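Local coordinates for invasion protein InvA (Salmonella enterica, PDB 2X49) that serves as an inner-membrane export-apparatus protein of the type III secretion system that Salmonella uses to invade cells of the intestinal epithelium, at residues 133-138 / 186-191; 137-142 / 310-315. All blocks are in the same frame, centred on the assembly; numbering follows the deposited sequence.

Both interactions start from the C-terminal end of helix 125-139 in the C-terminal domain of InvA, share Leu137 and Ala138, and have centres about 6 Å apart. Interaction 1 joins the helix to the loop after helix 174-185; interaction 2 carries it across to the turn that leads into strand 314-317. The two are tied directly by Arg188 of interaction 1: its NH1 lies 3.0 Å from Glu314 OE2 in a salt bridge, and Arg188 NH1 is also 3.0 Å from Asp312 O, a probable hydrogen bond. Mercury (II) ions are bound nearby: one is about 7 Å from the side chain of Val135, and one is about 6 Å from that of Asp312.

Interaction 1 of 2, residues 133-138 / 186-191; sequences LAVTLA and SERVSV
Val135 turns CG1 anti to its own backbone N (chi1 163°), which places CG2 anti to the carbonyl carbon and presents both methyls to Arg188; the arginine chain bends at chi2 and chi3 (71°), which carries the guanidinium to them. The two side chains cross obliquely. Val135 CG2 sits 3.7 Å above one face of the guanidinium, displaced toward the rim, and reaches Arg188 NE at 3.7 Å, while Val135 CG1 lies 3.6 Å from Arg188 NH1. Closer to the backbone, Ala138 CB rests 3.7 Å from Arg188 CG, so the aliphatic part of the arginine is packed on the helix as well. Ala138 O receives a CA-H...O contact from Ser186 CA at 3.4 Å, nearly straight at the hydrogen (167°). Arg188 itself is the C-prime residue, with positive phi, of a Schellman motif that ends helix 174-185; the motif fixes the backbone from which the side chain starts. The contact of Arg188 with helix 125-139 is thus nonpolar and contributes no classical hydrogen bond, which implies that the charge of the buried guanidinium must be met from outside the two segments, as it is by the salt bridge to Glu314.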
# COMPACT_ATOMS: atom_id res chain seq x y z
N LEU A 133 6.16 4.44 -6.13
CA LEU A 133 7.32 3.55 -5.75
C LEU A 133 7.08 2.91 -4.38
O LEU A 133 7.28 1.70 -4.16
CB LEU A 133 8.63 4.31 -5.75
CG LEU A 133 9.10 4.67 -7.13
CD1 LEU A 133 10.27 5.68 -7.05
CD2 LEU A 133 9.61 3.43 -7.87
N ALA A 134 6.61 3.74 -3.47
CA ALA A 134 6.39 3.26 -2.09
C ALA A 134 5.36 2.16 -2.03
O ALA A 134 5.54 1.15 -1.32
CB ALA A 134 6.01 4.39 -1.18
N VAL A 135 4.27 2.35 -2.75
CA VAL A 135 3.18 1.37 -2.78
C VAL A 135 3.71 0.03 -3.29
O VAL A 135 3.45 -1.05 -2.74
CB VAL A 135 1.99 1.90 -3.62
CG1 VAL A 135 1.01 0.84 -4.04
CG2 VAL A 135 1.35 3.06 -2.85
N THR A 136 4.52 0.11 -4.32
CA THR A 136 5.00 -1.09 -4.99
C THR A 136 6.04 -1.77 -4.12
O THR A 136 6.09 -3.00 -4.04
CB THR A 136 5.59 -0.77 -6.39
OG1 THR A 136 4.57 -0.10 -7.15
CG2 THR A 136 6.02 -2.02 -7.11
N LEU A 137 6.86 -0.96 -3.49
CA LEU A 137 7.94 -1.50 -2.60
C LEU A 137 7.37 -2.14 -1.34
O LEU A 137 7.85 -3.18 -0.92
CB LEU A 137 9.00 -0.47 -2.29
CG LEU A 137 9.88 -0.15 -3.48
CD1 LEU A 137 10.68 1.15 -3.29
CD2 LEU A 137 10.87 -1.27 -3.81
N ALA A 138 6.34 -1.52 -0.78
CA ALA A 138 5.63 -2.11 0.41
C ALA A 138 5.15 -3.51 0.06
O ALA A 138 5.33 -4.46 0.82
CB ALA A 138 4.44 -1.22 0.86
N SER A 186 3.17 -5.54 3.93
CA SER A 186 2.80 -5.95 2.56
C SER A 186 1.45 -5.39 2.21
O SER A 186 1.06 -5.38 1.03
CB SER A 186 2.80 -7.50 2.35
OG SER A 186 1.75 -8.09 3.08
N GLU A 187 0.74 -4.96 3.24
CA GLU A 187 -0.61 -4.34 3.10
C GLU A 187 -0.57 -2.82 3.40
O GLU A 187 -1.59 -2.15 3.68
CB GLU A 187 -1.66 -5.07 3.95
CG GLU A 187 -2.02 -6.47 3.39
CD GLU A 187 -3.34 -7.02 3.97
OE1 GLU A 187 -3.30 -8.00 4.78
OE2 GLU A 187 -4.43 -6.47 3.69
N ARG A 188 0.63 -2.30 3.35
CA ARG A 188 0.90 -0.85 3.45
C ARG A 188 0.68 -0.26 4.84
O ARG A 188 0.36 0.92 5.05
CB ARG A 188 0.10 -0.11 2.35
CG ARG A 188 0.98 0.18 1.20
CD ARG A 188 0.31 0.08 -0.18
NE ARG A 188 -0.58 1.17 -0.29
CZ ARG A 188 -1.57 1.27 -1.16
NH1 ARG A 188 -1.90 0.29 -1.97
NH2 ARG A 188 -2.28 2.39 -1.14
N VAL A 189 0.80 -1.13 5.83
CA VAL A 189 0.73 -0.72 7.26
C VAL A 189 2.13 -0.52 7.81
O VAL A 189 3.02 -1.40 7.65
CB VAL A 189 -0.00 -1.78 8.10
CG1 VAL A 189 -0.00 -1.34 9.55
CG2 VAL A 189 -1.40 -1.96 7.52
N SER A 190 2.39 0.66 8.37
CA SER A 190 3.70 0.98 8.91
C SER A 190 4.03 0.19 10.15
O SER A 190 3.13 -0.10 10.96
CB SER A 190 3.81 2.49 9.28
OG SER A 190 5.02 2.85 9.88
N VAL A 191 5.29 -0.12 10.31
CA VAL A 191 5.80 -0.77 11.53
C VAL A 191 6.67 0.12 12.38
O VAL A 191 7.42 -0.32 13.25
CB VAL A 191 6.47 -2.12 11.26
CG1 VAL A 191 5.43 -3.08 10.66
CG2 VAL A 191 7.72 -2.00 10.38

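Interaction 2 of 2, residues 137-142 / 310-315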
# COMPACT_ATOMS: atom_id res chain seq x y z
N LEU A 137 6.86 -0.96 -3.49
CA LEU A 137 7.94 -1.50 -2.60
C LEU A 137 7.37 -2.14 -1.34
O LEU A 137 7.85 -3.18 -0.92
CB LEU A 137 9.00 -0.47 -2.29
CG LEU A 137 9.88 -0.15 -3.48
CD1 LEU A 137 10.68 1.15 -3.29
CD2 LEU A 137 10.87 -1.27 -3.81
N ALA A 138 6.34 -1.52 -0.78
CA ALA A 138 5.63 -2.11 0.41
C ALA A 138 5.15 -3.51 0.06
O ALA A 138 5.33 -4.46 0.82
CB ALA A 138 4.44 -1.22 0.86
N ARG A 139 4.51 -3.66 -1.08
CA ARG A 139 3.92 -4.95 -1.50
C ARG A 139 4.99 -6.05 -1.60
O ARG A 139 4.74 -7.25 -1.39
CB ARG A 139 3.18 -4.79 -2.84
CG ARG A 139 2.58 -5.99 -3.46
CD ARG A 139 1.62 -5.52 -4.55
NE ARG A 139 2.23 -5.19 -5.84
CZ ARG A 139 2.11 -4.02 -6.47
NH1 ARG A 139 1.43 -3.03 -5.93
NH2 ARG A 139 2.69 -3.84 -7.65
N ASN A 140 6.18 -5.60 -1.94
CA ASN A 140 7.31 -6.47 -2.30
C ASN A 140 8.31 -6.54 -1.14
O ASN A 140 9.47 -6.89 -1.28
CB ASN A 140 7.99 -6.01 -3.60
CG ASN A 140 7.25 -6.44 -4.82
OD1 ASN A 140 7.33 -7.60 -5.25
ND2 ASN A 140 6.57 -5.50 -5.46
N VAL A 141 7.77 -6.28 0.03
CA VAL A 141 8.56 -6.19 1.27
C VAL A 141 9.46 -7.43 1.52
O VAL A 141 10.59 -7.29 2.02
CB VAL A 141 7.68 -5.92 2.51
CG1 VAL A 141 6.66 -7.00 2.72
CG2 VAL A 141 8.57 -5.77 3.75
N ASN A 142 8.98 -8.59 1.13
CA ASN A 142 9.72 -9.83 1.42
C ASN A 142 11.06 -9.91 0.67
O ASN A 142 11.92 -10.74 0.96
CB ASN A 142 8.86 -11.09 1.18
CG ASN A 142 7.73 -11.28 2.21
OD1 ASN A 142 7.04 -10.20 2.56
ND2 ASN A 142 7.44 -12.41 2.63
N PHE A 310 -5.94 -6.77 -8.77
CA PHE A 310 -5.95 -5.41 -8.20
C PHE A 310 -4.99 -5.24 -7.03
O PHE A 310 -5.43 -5.03 -5.92
CB PHE A 310 -7.35 -5.02 -7.76
CG PHE A 310 -8.33 -5.09 -8.88
CD1 PHE A 310 -8.20 -4.25 -9.97
CD2 PHE A 310 -9.33 -6.04 -8.90
CE1 PHE A 310 -9.05 -4.35 -11.07
CE2 PHE A 310 -10.20 -6.13 -10.00
CZ PHE A 310 -10.07 -5.28 -11.09
N PRO A 311 -3.68 -5.34 -7.31
CA PRO A 311 -2.70 -5.44 -6.25
C PRO A 311 -2.54 -4.18 -5.39
O PRO A 311 -2.05 -4.26 -4.27
CB PRO A 311 -1.40 -5.75 -7.01
CG PRO A 311 -1.63 -5.27 -8.41
CD PRO A 311 -3.11 -5.52 -8.64
N ASP A 312 -3.01 -3.07 -5.92
CA ASP A 312 -2.79 -1.77 -5.29
C ASP A 312 -4.00 -1.27 -4.57
O ASP A 312 -3.99 -0.17 -4.03
CB ASP A 312 -2.36 -0.76 -6.36
CG ASP A 312 -1.03 -1.14 -7.00
OD1 ASP A 312 -0.18 -1.78 -6.33
OD2 ASP A 312 -0.83 -0.80 -8.17
N LEU A 313 -5.02 -2.12 -4.50
CA LEU A 313 -6.28 -1.74 -3.78
C LEU A 313 -6.33 -2.34 -2.39
O LEU A 313 -6.64 -3.52 -2.23
CB LEU A 313 -7.52 -2.14 -4.60
CG LEU A 313 -8.89 -1.75 -4.07
CD1 LEU A 313 -8.97 -0.25 -3.75
CD2 LEU A 313 -9.93 -2.13 -5.13
N GLU A 314 -6.03 -1.54 -1.39
CA GLU A 314 -6.06 -2.07 -0.00
C GLU A 314 -7.51 -2.12 0.50
O GLU A 314 -8.45 -1.49 -0.01
CB GLU A 314 -5.15 -1.34 0.94
CG GLU A 314 -3.70 -1.22 0.48
CD GLU A 314 -2.99 -2.51 0.06
OE1 GLU A 314 -3.38 -3.62 0.51
OE2 GLU A 314 -2.00 -2.41 -0.73
N VAL A 315 -7.65 -3.03 1.46
CA VAL A 315 -8.96 -3.37 2.05
C VAL A 315 -8.88 -3.15 3.55
O VAL A 315 -8.09 -3.77 4.22
CB VAL A 315 -9.39 -4.83 1.72
CG1 VAL A 315 -10.82 -5.05 2.20
CG2 VAL A 315 -9.22 -5.20 0.18
O HOH W 1 0.24 -2.26 -3.24
O HOH W 2 1.89 -0.65 -8.12
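Arg139 lays its guanidinium against Pro311, whose CB stands 3.7 Å above one face of the group, offset toward the rim. The same Pro311 CB is 3.9 Å from Arg139 NE, so contact runs along the inner part of the group. Asp312 comes in at the edge, its OD1 facing Arg139 NH1 as a salt bridge; the two atoms are modelled too close together, and the exact geometry of that pair is doubtful. Two waters lie in the guanidinium plane at its edge. In the model, water 2 accepts from Arg139 NH1 at 3.3 Å and donates to Asp312 OD2 at 2.7 Å, bridging the charged groups. Water 1 accepts from Arg139 NH1 at 3.0 Å and is placed to donate to Pro311 O, although it has competing acceptors. Both bonds from NH1 share the uncertainty in the position of that atom.

Arg139 is the last residue of helix 125-139, and an extended start to its side chain, with CG anti to the backbone N (chi1 177°), carries it off the helix before a bend at chi3 turns the guanidinium. Pro311 and Asp312 are the central residues of a type I beta turn from Phe310 to Leu313, closed by Leu313 N to Phe310 O at 3.3 Å. The turn leads into strand 314-317, an outermost strand of the parallel four-stranded sheet. The first residue of the turn, Phe310, packs on Met273, Thr277 and Leu280 of helix 266-280. Beyond the turn, Glu314 forms a salt bridge with Lys303.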